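Local coordinates for protein aromatic amino acid exporter YddG (PDB 5I20) that exports a broad range of amino acids, including L-threonine, L-methionine, L-lysine and L-glutamate, across the bacterial inner membrane, at residues L250-L255 / G265-A270; T12-W17 / S244-V249. One frame throughout, in Å; residues are numbered along the deposited sequence.

Contact 1 of 2, residues L250-L255 / G265-A270; sequences LSTLLL and GALAIA. With OLC ((2R)-2,3-dihydroxypropyl (9Z)-octadec-9-enoate), chain I.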
loop_
_atom_site.group_PDB
_atom_site.type_symbol
_atom_site.label_atom_id
_atom_site.label_comp_id
_atom_site.label_asym_id
_atom_site.label_seq_id
_atom_site.Cartn_x
_atom_site.Cartn_y
_atom_site.Cartn_z
ATOM N N LEU A 250 -10.116 -3.510 -7.691
ATOM C CA LEU A 250 -11.097 -2.597 -7.127
ATOM C C LEU A 250 -10.849 -1.177 -7.627
ATOM O O LEU A 250 -11.791 -0.424 -7.866
ATOM C CB LEU A 250 -11.061 -2.646 -5.597
ATOM C CG LEU A 250 -11.649 -3.911 -4.962
ATOM C CD1 LEU A 250 -11.388 -3.940 -3.467
ATOM C CD2 LEU A 250 -13.144 -4.011 -5.244
ATOM N N SER A 251 -9.577 -0.825 -7.796
ATOM C CA SER A 251 -9.205 0.494 -8.301
ATOM C C SER A 251 -9.781 0.727 -9.694
ATOM O O SER A 251 -10.373 1.771 -9.966
ATOM C CB SER A 251 -7.683 0.651 -8.326
ATOM O OG SER A 251 -7.298 1.948 -8.745
ATOM N N THR A 252 -9.615 -0.260 -10.567
ATOM C CA THR A 252 -10.134 -0.176 -11.926
ATOM C C THR A 252 -11.661 -0.164 -11.939
ATOM O O THR A 252 -12.273 0.568 -12.718
ATOM C CB THR A 252 -9.627 -1.343 -12.790
ATOM O OG1 THR A 252 -8.195 -1.382 -12.746
ATOM C CG2 THR A 252 -10.085 -1.183 -14.230
ATOM N N LEU A 253 -12.271 -0.972 -11.076
ATOM C CA LEU A 253 -13.727 -0.989 -10.946
ATOM C C LEU A 253 -14.268 0.384 -10.543
ATOM O O LEU A 253 -15.347 0.782 -10.980
ATOM C CB LEU A 253 -14.172 -2.044 -9.927
ATOM C CG LEU A 253 -14.084 -3.519 -10.331
ATOM C CD1 LEU A 253 -14.411 -4.423 -9.149
ATOM C CD2 LEU A 253 -15.014 -3.813 -11.494
ATOM N N LEU A 254 -13.520 1.103 -9.712
ATOM C CA LEU A 254 -13.935 2.433 -9.275
ATOM C C LEU A 254 -13.923 3.415 -10.435
ATOM O O LEU A 254 -14.859 4.193 -10.608
ATOM C CB LEU A 254 -13.038 2.944 -8.148
ATOM C CG LEU A 254 -13.365 2.456 -6.737
ATOM C CD1 LEU A 254 -12.359 3.009 -5.737
ATOM C CD2 LEU A 254 -14.782 2.857 -6.352
ATOM N N LEU A 255 -12.853 3.372 -11.223
ATOM C CA LEU A 255 -12.715 4.235 -12.389
ATOM C C LEU A 255 -13.795 3.954 -13.431
ATOM O O LEU A 255 -14.307 4.880 -14.064
ATOM C CB LEU A 255 -11.329 4.068 -13.014
ATOM C CG LEU A 255 -10.140 4.436 -12.126
ATOM C CD1 LEU A 255 -8.835 4.224 -12.872
ATOM C CD2 LEU A 255 -10.259 5.875 -11.644
ATOM N N GLY A 265 -12.212 -7.059 -21.123
ATOM C CA GLY A 265 -11.976 -8.467 -20.870
ATOM C C GLY A 265 -10.885 -8.666 -19.834
ATOM O O GLY A 265 -10.977 -9.548 -18.979
ATOM N N ALA A 266 -9.854 -7.828 -19.907
ATOM C CA ALA A 266 -8.736 -7.897 -18.973
ATOM C C ALA A 266 -9.203 -7.669 -17.542
ATOM O O ALA A 266 -8.685 -8.271 -16.604
ATOM C CB ALA A 266 -7.668 -6.878 -19.348
ATOM N N LEU A 267 -10.184 -6.787 -17.383
ATOM C CA LEU A 267 -10.751 -6.503 -16.075
ATOM C C LEU A 267 -11.549 -7.708 -15.573
ATOM O O LEU A 267 -11.487 -8.058 -14.394
ATOM C CB LEU A 267 -11.624 -5.245 -16.145
ATOM C CG LEU A 267 -12.186 -4.635 -14.855
ATOM C CD1 LEU A 267 -13.547 -5.223 -14.524
ATOM C CD2 LEU A 267 -11.223 -4.802 -13.684
ATOM N N ALA A 268 -12.291 -8.342 -16.475
ATOM C CA ALA A 268 -13.072 -9.524 -16.126
ATOM C C ALA A 268 -12.167 -10.675 -15.687
ATOM O O ALA A 268 -12.438 -11.336 -14.685
ATOM C CB ALA A 268 -13.947 -9.954 -17.298
ATOM N N ILE A 269 -11.092 -10.903 -16.437
ATOM C CA ILE A 269 -10.134 -11.959 -16.121
ATOM C C ILE A 269 -9.433 -11.695 -14.787
ATOM O O ILE A 269 -9.263 -12.611 -13.980
ATOM C CB ILE A 269 -9.075 -12.110 -17.238
ATOM C CG1 ILE A 269 -9.732 -12.580 -18.538
ATOM C CG2 ILE A 269 -7.990 -13.090 -16.828
ATOM C CD1 ILE A 269 -10.290 -13.984 -18.470
ATOM N N ALA A 270 -9.043 -10.446 -14.552
ATOM C CA ALA A 270 -8.398 -10.073 -13.293
ATOM C C ALA A 270 -9.343 -10.295 -12.115
ATOM O O ALA A 270 -8.931 -10.795 -11.068
ATOM C CB ALA A 270 -7.932 -8.628 -13.336
HETATM C C9 OLC I . -17.750 -7.390 -11.294
HETATM C C8 OLC I . -17.716 -8.163 -12.569
HETATM C C7 OLC I . -16.462 -7.845 -13.310
HETATM C C6 OLC I . -16.747 -6.859 -14.393
HETATM C C5 OLC I . -16.369 -7.443 -15.712
HETATM C C4 OLC I . -16.577 -6.431 -16.789
HETATM C C3 OLC I . -15.901 -6.877 -18.041
HETATM C C2 OLC I . -16.917 -7.292 -19.051
#

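Contact 2 of 2, residues T12-W17 / S244-V249; sequences TAILLW and SYAAPV. With OLC ((2R)-2,3-dihydroxypropyl (9Z)-octadec-9-enoate), chain G; OLC ((2R)-2,3-dihydroxypropyl (9Z)-octadec-9-enoate), chain J.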
loop_
_atom_site.group_PDB
_atom_site.type_symbol
_atom_site.label_atom_id
_atom_site.label_comp_id
_atom_site.label_asym_id
_atom_site.label_seq_id
_atom_site.Cartn_x
_atom_site.Cartn_y
_atom_site.Cartn_z
ATOM N N THR A 12 -9.613 -3.136 5.220
ATOM C CA THR A 12 -10.121 -1.791 4.983
ATOM C C THR A 12 -9.011 -0.891 4.432
ATOM O O THR A 12 -9.288 0.050 3.689
ATOM C CB THR A 12 -10.728 -1.167 6.262
ATOM O OG1 THR A 12 -9.735 -1.080 7.289
ATOM C CG2 THR A 12 -11.900 -2.007 6.762
ATOM N N ALA A 13 -7.760 -1.187 4.781
ATOM C CA ALA A 13 -6.621 -0.469 4.209
ATOM C C ALA A 13 -6.539 -0.715 2.707
ATOM O O ALA A 13 -6.280 0.202 1.926
ATOM C CB ALA A 13 -5.321 -0.889 4.881
ATOM N N ILE A 14 -6.763 -1.966 2.319
ATOM C CA ILE A 14 -6.773 -2.358 0.916
ATOM C C ILE A 14 -7.906 -1.663 0.165
ATOM O O ILE A 14 -7.745 -1.263 -0.989
ATOM C CB ILE A 14 -6.905 -3.885 0.775
ATOM C CG1 ILE A 14 -5.747 -4.575 1.500
ATOM C CG2 ILE A 14 -6.953 -4.293 -0.688
ATOM C CD1 ILE A 14 -5.935 -6.071 1.690
ATOM N N LEU A 15 -9.051 -1.515 0.827
ATOM C CA LEU A 15 -10.177 -0.789 0.248
ATOM C C LEU A 15 -9.839 0.687 0.051
ATOM O O LEU A 15 -10.143 1.263 -0.988
ATOM C CB LEU A 15 -11.419 -0.925 1.129
ATOM C CG LEU A 15 -12.035 -2.321 1.225
ATOM C CD1 LEU A 15 -13.219 -2.322 2.180
ATOM C CD2 LEU A 15 -12.451 -2.814 -0.153
ATOM N N LEU A 16 -9.200 1.290 1.049
ATOM C CA LEU A 16 -8.859 2.709 0.986
ATOM C C LEU A 16 -7.761 2.981 -0.042
ATOM O O LEU A 16 -7.780 4.010 -0.714
ATOM C CB LEU A 16 -8.439 3.221 2.369
ATOM C CG LEU A 16 -9.577 3.400 3.384
ATOM C CD1 LEU A 16 -9.030 3.637 4.780
ATOM C CD2 LEU A 16 -10.499 4.545 2.973
ATOM N N TRP A 17 -6.815 2.056 -0.176
ATOM C CA TRP A 17 -5.743 2.206 -1.158
ATOM C C TRP A 17 -6.258 2.002 -2.582
ATOM O O TRP A 17 -5.620 2.422 -3.544
ATOM C CB TRP A 17 -4.600 1.235 -0.857
ATOM C CG TRP A 17 -3.880 1.564 0.417
ATOM C CD1 TRP A 17 -3.738 2.798 0.982
ATOM C CD2 TRP A 17 -3.222 0.642 1.296
ATOM N NE1 TRP A 17 -3.023 2.705 2.151
ATOM C CE2 TRP A 17 -2.697 1.392 2.369
ATOM C CE3 TRP A 17 -3.025 -0.743 1.278
ATOM C CZ2 TRP A 17 -1.988 0.803 3.415
ATOM C CZ3 TRP A 17 -2.318 -1.325 2.315
ATOM C CH2 TRP A 17 -1.809 -0.552 3.370
ATOM N N SER A 244 -4.362 -8.256 -0.865
ATOM C CA SER A 244 -3.864 -6.969 -1.345
ATOM C C SER A 244 -3.941 -6.842 -2.872
ATOM O O SER A 244 -4.064 -5.736 -3.390
ATOM C CB SER A 244 -2.431 -6.742 -0.860
ATOM O OG SER A 244 -2.414 -6.474 0.534
ATOM N N TYR A 245 -3.901 -7.961 -3.595
ATOM C CA TYR A 245 -4.083 -7.904 -5.049
ATOM C C TYR A 245 -5.520 -7.560 -5.452
ATOM O O TYR A 245 -5.839 -7.512 -6.636
ATOM C CB TYR A 245 -3.667 -9.221 -5.712
ATOM C CG TYR A 245 -2.172 -9.374 -5.837
ATOM C CD1 TYR A 245 -1.407 -8.406 -6.478
ATOM C CD2 TYR A 245 -1.519 -10.469 -5.287
ATOM C CE1 TYR A 245 -0.038 -8.533 -6.583
ATOM C CE2 TYR A 245 -0.151 -10.606 -5.384
ATOM C CZ TYR A 245 0.586 -9.634 -6.032
ATOM O OH TYR A 245 1.952 -9.766 -6.131
ATOM N N ALA A 246 -6.391 -7.323 -4.477
ATOM C CA ALA A 246 -7.727 -6.841 -4.793
ATOM C C ALA A 246 -7.685 -5.352 -5.123
ATOM O O ALA A 246 -8.548 -4.847 -5.838
ATOM C CB ALA A 246 -8.686 -7.105 -3.646
ATOM N N ALA A 247 -6.672 -4.659 -4.611
ATOM C CA ALA A 247 -6.566 -3.210 -4.787
ATOM C C ALA A 247 -6.498 -2.769 -6.258
ATOM O O ALA A 247 -7.210 -1.842 -6.637
ATOM C CB ALA A 247 -5.363 -2.665 -4.014
ATOM N N PRO A 248 -5.656 -3.418 -7.093
ATOM C CA PRO A 248 -5.672 -3.003 -8.504
ATOM C C PRO A 248 -7.012 -3.247 -9.194
ATOM O O PRO A 248 -7.437 -2.428 -10.007
ATOM C CB PRO A 248 -4.581 -3.871 -9.138
ATOM C CG PRO A 248 -3.664 -4.197 -8.010
ATOM C CD PRO A 248 -4.565 -4.374 -6.827
ATOM N N VAL A 249 -7.667 -4.358 -8.871
ATOM C CA VAL A 249 -8.959 -4.684 -9.469
ATOM C C VAL A 249 -10.047 -3.727 -8.999
ATOM O O VAL A 249 -10.815 -3.199 -9.804
ATOM C CB VAL A 249 -9.384 -6.130 -9.140
ATOM C CG1 VAL A 249 -10.791 -6.397 -9.651
ATOM C CG2 VAL A 249 -8.400 -7.118 -9.737
HETATM C C10 OLC G . 0.989 0.164 -0.417
HETATM C C9 OLC G . 0.088 1.097 0.314
HETATM C C11 OLC G . 2.325 0.646 -0.863
HETATM C C8 OLC G . 0.515 2.501 0.570
HETATM C C16 OLC G . 1.787 1.238 -5.855
HETATM C C12 OLC G . 2.738 -0.081 -2.097
HETATM C C7 OLC G . -0.136 3.429 -0.399
HETATM C C15 OLC G . 3.006 1.630 -5.088
HETATM C C13 OLC G . 3.660 0.780 -2.894
HETATM C C6 OLC G . 0.270 4.833 -0.098
HETATM C C14 OLC G . 3.535 0.450 -4.342
HETATM C C5 OLC G . 0.935 5.431 -1.291
HETATM C C4 OLC G . 0.978 6.917 -1.159
HETATM C C3 OLC G . 1.458 7.521 -2.437
HETATM C C2 OLC G . 1.305 9.004 -2.374
HETATM C C10 OLC J . -13.305 1.563 3.910
HETATM C C9 OLC J . -13.047 1.394 5.370
HETATM C C11 OLC J . -13.731 2.893 3.387
HETATM C C8 OLC J . -13.122 2.582 6.269
HETATM C C7 OLC J . -13.704 2.183 7.583
HETATM C C6 OLC J . -12.744 1.312 8.322
HETATM C C5 OLC J . -12.615 1.805 9.723
HETATM C C4 OLC J . -12.859 0.690 10.684
HETATM C C3 OLC J . -12.143 0.990 11.958
HETATM C C2 OLC J . -12.764 0.226 13.078
HETATM C C1 OLC J . -11.797 0.128 14.209
HETATM O O19 OLC J . -11.953 -0.853 15.159
HETATM O O20 OLC J . -10.836 0.883 14.260
#

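Contact 1 of 2, residues L250-L255 / G265-A270
Leu267 carries the apolar packing here, its two methyls going to two consecutive residues of the facing helix. Its CD2 lies against the branch of Thr252, 3.8 Å from Thr252 CG2 and 3.9 Å from Thr252 CB. The other methyl, CD1, meets Leu253 CD2 at 3.6 Å. These two approaches differ in direction: the side chains of Thr252 and Leu267 run past each other in opposite senses, whereas those of Leu253 and Leu267 cross at about a right angle. The reach of Leu267 follows from its first torsion of -172°, which sets CG opposite the backbone nitrogen and extends the fork toward the neighbouring helix; the nearest CA atoms, those of Thr252 and Leu267, remain 7.6 Å apart.

The topology is that of an antiparallel helical hairpin. Helix 246-258, the later part of the transmembrane span 237-258, and helix 265-282 of the final span are joined by a short periplasmic connection, and the contact lies near that end. Leu135 of helix 119-136 touches both Thr252 and Leu267, adding a third helix to the packing.

No hydrogen bond links the two segments. Two polar groups beside the packing are paired locally: Thr252 OG1 bonds to Pro248 O, one turn earlier in its own helix, while the CG2 methyl is presented to Leu267. Leu267 N bonds to Ser264 OG at the start of the other helix.

Lipid contacts lie alongside. The acyl chain of a monoolein molecule comes within 3.6 Å of Leu267 CD1 through its C6, and its C3 lies 3.7 Å from Ala268 CB.

Contact 2 of 2, residues T12-W17 / S244-V249
Ile14 is the side chain that bridges the segments, and its two branches divide the work. CG2 rests on the first turn of helix 246-258, 4.0 Å from both Ala247 N and Ala247 CB, with Ala246 CB a looser neighbour at 4.4 Å. The longer branch passes to Ser244, where Ile14 CD1 approaches Ser244 OG at 3.7 Å. A first torsion of -58° puts CG1 beside the backbone nitrogen and CG2 opposite it, spreading the branches over these partners. Small residues permit the closeness: the CA atoms of Ile14 and Ala247 are only 5.8 Å apart.

The Ser244 hydroxyl and the Ile14 carbonyl find their partners outside the interface. Ser244 OG goes to Leu240 O, one turn back, and Ile14 O receives Ser18 OG.

Trp17 supplies an aromatic contact beside this packing. C9 of a monoolein chain sits 3.4 Å above its ring plane, over the centre, in van der Waals contact, while Ala13 O lies above the opposite face, offset toward the rim. Trp17 NE1 bonds to Pro220 O, and Trp163 and Trp228 meet the ring at steep angles. Replacing Trp17 with an alanine would probably leave Pro220 O without this donor and the lipid chain without the ring face it lies on.

Its place over the buried Trp17, near the middle of the chain, is consistent with this lipid occupying part of the central substrate-binding cavity. Shape fit, with no hydrogen bond between the segments, joins helix 3-17 to the start of helix 246-258 and to Ser244 just before it, while the polar atoms named here find their partners outside the interface.

In the fold
Helix 246-258 serves both contacts, whose centres are 12 Å apart. Contact 2 is buried and joins parts of the two EamA sequence ranges; contact 1 is partly buried and stays within the second range, between helices adjacent in sequence. Their centres lie about 8 and 18 Å, in that order, from the centre of the chain. Both lack hydrogen bonds across; contact 1 packs leucine and threonine methyls across a wider backbone gap, whereas contact 2 buries more area (192 against 127 Å²), uses small residues at close spacing and also lays an isoleucine against a serine hydroxyl. They also touch directly: Leu250 CD1 packs on Leu15 CD2 at 3.7 Å, and Val249 CG2 on Ala270 CB at 3.9 Å.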